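Local coordinates for protein nonaheme cytochrome c (Desulfovibrio desulfuricans, PDB 1DUW) that carries nine covalently bound heme c groups and transfers electrons, probably in a pathway linked to hydrogenase, at residues Ile44-Cys47 and Glu48-His51. Residues are numbered along the deposited sequence; the frame is centred on the assembly and turned at random.
Sequences IANC and ETCH. With HEC (heme c), chain E.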
loop_
_atom_site.group_PDB
_atom_site.type_symbol
_atom_site.label_atom_id
_atom_site.label_comp_id
_atom_site.label_asym_id
_atom_site.label_seq_id
_atom_site.Cartn_x
_atom_site.Cartn_y
_atom_site.Cartn_z
ATOM N N ILE A 44 -17.512 0.365 -0.971
ATOM C CA ILE A 44 -17.739 -0.178 -2.308
ATOM C C ILE A 44 -19.160 -0.704 -2.382
ATOM O O ILE A 44 -19.412 -1.768 -1.806
ATOM C CB ILE A 44 -16.765 -1.325 -2.615
ATOM C CG1 ILE A 44 -15.391 -1.145 -1.960
ATOM C CG2 ILE A 44 -16.632 -1.553 -4.113
ATOM C CD1 ILE A 44 -14.510 -0.166 -2.708
ATOM N N ALA A 45 -20.036 0.045 -3.053
ATOM C CA ALA A 45 -21.442 -0.328 -3.146
ATOM C C ALA A 45 -21.691 -1.559 -4.011
ATOM O O ALA A 45 -22.543 -2.386 -3.692
ATOM C CB ALA A 45 -22.266 0.841 -3.687
ATOM N N ASN A 46 -20.945 -1.655 -5.098
ATOM C CA ASN A 46 -21.105 -2.767 -6.023
ATOM C C ASN A 46 -20.534 -4.059 -5.455
ATOM O O ASN A 46 -19.317 -4.258 -5.413
ATOM C CB ASN A 46 -20.422 -2.396 -7.345
ATOM C CG ASN A 46 -20.622 -3.438 -8.425
ATOM O OD1 ASN A 46 -21.338 -4.417 -8.224
ATOM N ND2 ASN A 46 -19.996 -3.201 -9.573
ATOM N N CYS A 47 -21.418 -4.943 -5.015
ATOM C CA CYS A 47 -20.950 -6.212 -4.485
ATOM C C CYS A 47 -20.196 -6.998 -5.548
ATOM O O CYS A 47 -19.286 -7.761 -5.223
ATOM C CB CYS A 47 -22.106 -7.104 -4.003
ATOM S SG CYS A 47 -23.336 -6.243 -2.990
ATOM N N GLU A 48 -20.564 -6.866 -6.822
ATOM C CA GLU A 48 -19.877 -7.690 -7.815
ATOM C C GLU A 48 -18.492 -7.175 -8.153
ATOM O O GLU A 48 -17.798 -7.841 -8.922
ATOM C CB GLU A 48 -20.630 -7.797 -9.146
ATOM C CG GLU A 48 -22.054 -8.305 -9.021
ATOM C CD GLU A 48 -22.462 -9.044 -10.288
ATOM O OE1 GLU A 48 -23.520 -9.698 -10.240
ATOM O OE2 GLU A 48 -21.718 -8.928 -11.276
ATOM N N THR A 49 -18.116 -6.028 -7.605
ATOM C CA THR A 49 -16.760 -5.550 -7.903
ATOM C C THR A 49 -15.755 -6.617 -7.460
ATOM O O THR A 49 -14.764 -6.901 -8.125
ATOM C CB THR A 49 -16.518 -4.220 -7.195
ATOM O OG1 THR A 49 -17.149 -3.184 -7.966
ATOM C CG2 THR A 49 -15.034 -3.910 -7.128
ATOM N N CYS A 50 -16.064 -7.220 -6.319
ATOM C CA CYS A 50 -15.282 -8.282 -5.709
ATOM C C CYS A 50 -15.854 -9.632 -6.090
ATOM O O CYS A 50 -15.152 -10.489 -6.628
ATOM C CB CYS A 50 -15.281 -8.104 -4.190
ATOM S SG CYS A 50 -14.651 -6.473 -3.729
ATOM N N HIS A 51 -17.151 -9.799 -5.823
ATOM C CA HIS A 51 -17.800 -11.069 -6.185
ATOM C C HIS A 51 -18.103 -11.061 -7.670
ATOM O O HIS A 51 -19.274 -11.024 -8.059
ATOM C CB HIS A 51 -19.076 -11.254 -5.375
ATOM C CG HIS A 51 -18.774 -11.254 -3.906
ATOM N ND1 HIS A 51 -18.101 -12.302 -3.301
ATOM C CD2 HIS A 51 -19.051 -10.362 -2.932
ATOM C CE1 HIS A 51 -17.960 -12.075 -2.012
ATOM N NE2 HIS A 51 -18.526 -10.911 -1.799
HETATM FE FE HEC E . -18.563 -9.896 0.154
HETATM C CHA HEC E . -17.602 -12.869 1.603
HETATM C CHB HEC E . -21.912 -10.748 0.544
HETATM C CHC HEC E . -19.514 -6.928 -1.353
HETATM C CHD HEC E . -15.299 -9.089 -0.299
HETATM N NA HEC E . -19.559 -11.481 0.912
HETATM C C1A HEC E . -18.947 -12.579 1.458
HETATM C C2A HEC E . -20.009 -13.450 1.901
HETATM C C3A HEC E . -21.211 -12.872 1.608
HETATM C C4A HEC E . -20.929 -11.604 0.974
HETATM C CMA HEC E . -22.597 -13.406 1.848
HETATM C CAA HEC E . -19.691 -14.749 2.655
HETATM C CBA HEC E . -19.409 -15.847 1.627
HETATM C CGA HEC E . -19.253 -17.202 2.305
HETATM O O1A HEC E . -19.877 -18.148 1.772
HETATM O O2A HEC E . -18.218 -17.352 2.986
HETATM N NB HEC E . -20.340 -9.032 -0.309
HETATM C C1B HEC E . -21.584 -9.554 -0.051
HETATM C C2B HEC E . -22.578 -8.605 -0.524
HETATM C C3B HEC E . -21.909 -7.528 -1.055
HETATM C C4B HEC E . -20.484 -7.801 -0.920
HETATM C CMB HEC E . -24.036 -8.953 -0.771
HETATM C CAB HEC E . -22.475 -6.155 -1.387
HETATM C CBB HEC E . -23.481 -5.679 -0.338
HETATM N NC HEC E . -17.592 -8.325 -0.666
HETATM C C1C HEC E . -18.174 -7.207 -1.216
HETATM C C2C HEC E . -17.109 -6.336 -1.652
HETATM C C3C HEC E . -15.908 -6.952 -1.356
HETATM C C4C HEC E . -16.240 -8.318 -0.966
HETATM C CMC HEC E . -17.253 -4.874 -2.006
HETATM C CAC HEC E . -14.556 -6.577 -1.919
HETATM C CBC HEC E . -13.935 -5.293 -1.380
HETATM N ND HEC E . -16.801 -10.789 0.559
HETATM C C1D HEC E . -15.612 -10.411 -0.050
HETATM C C2D HEC E . -14.590 -11.328 0.429
HETATM C C3D HEC E . -15.205 -12.154 1.317
HETATM C C4D HEC E . -16.633 -12.051 1.068
HETATM C CMD HEC E . -13.123 -11.107 0.137
HETATM C CAD HEC E . -14.585 -13.311 2.099
HETATM C CBD HEC E . -14.698 -14.618 1.316
HETATM C CGD HEC E . -13.844 -15.684 1.976
HETATM O O1D HEC E . -14.129 -15.924 3.167
HETATM O O2D HEC E . -13.058 -16.326 1.245
#
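The heme-attachment motif CXXCH, here C47-E48-T49-C50-H51, makes a tight turn along the edge of a heme c that bears CAB and CAC, on the side of the porphyrin where H51 binds the iron, in the class III cytochrome c region. Two thioethers fix the porphyrin: C47 SG is bonded to the vinyl-derived carbon CAB at 1.8 Å, and C50 SG is bonded in the same way to CAC on the neighbouring pyrrole. Both sulfurs stand anti to their own carbonyl carbons (chi1 -46° and -57°), and each points from the same turn to one of two adjacent pyrroles. H51 then places NE2 2.2 Å from the iron, and H37 supplies the second axial nitrogen. The turn is closed by C47 O, which takes H51 N in its carbonyl plane at 3.0 Å and C50 N more weakly; the same oxygen lies at the edge of the imidazole, near its plane. N46 accepts two backbone N-H groups ahead of it: its O takes T49 N at 3.1 Å, and OD1 takes E48 N at 2.9 Å, both donors lying well above the respective carbonyl planes. With CG anti to the backbone N (chi1 -175°), the N46 amide is carried forward to the E48 N-H. I44 crosses T49 at about a right angle, CG2 to CB 4.1 Å, and its own CB rests 3.6 Å from heme methyl CMC.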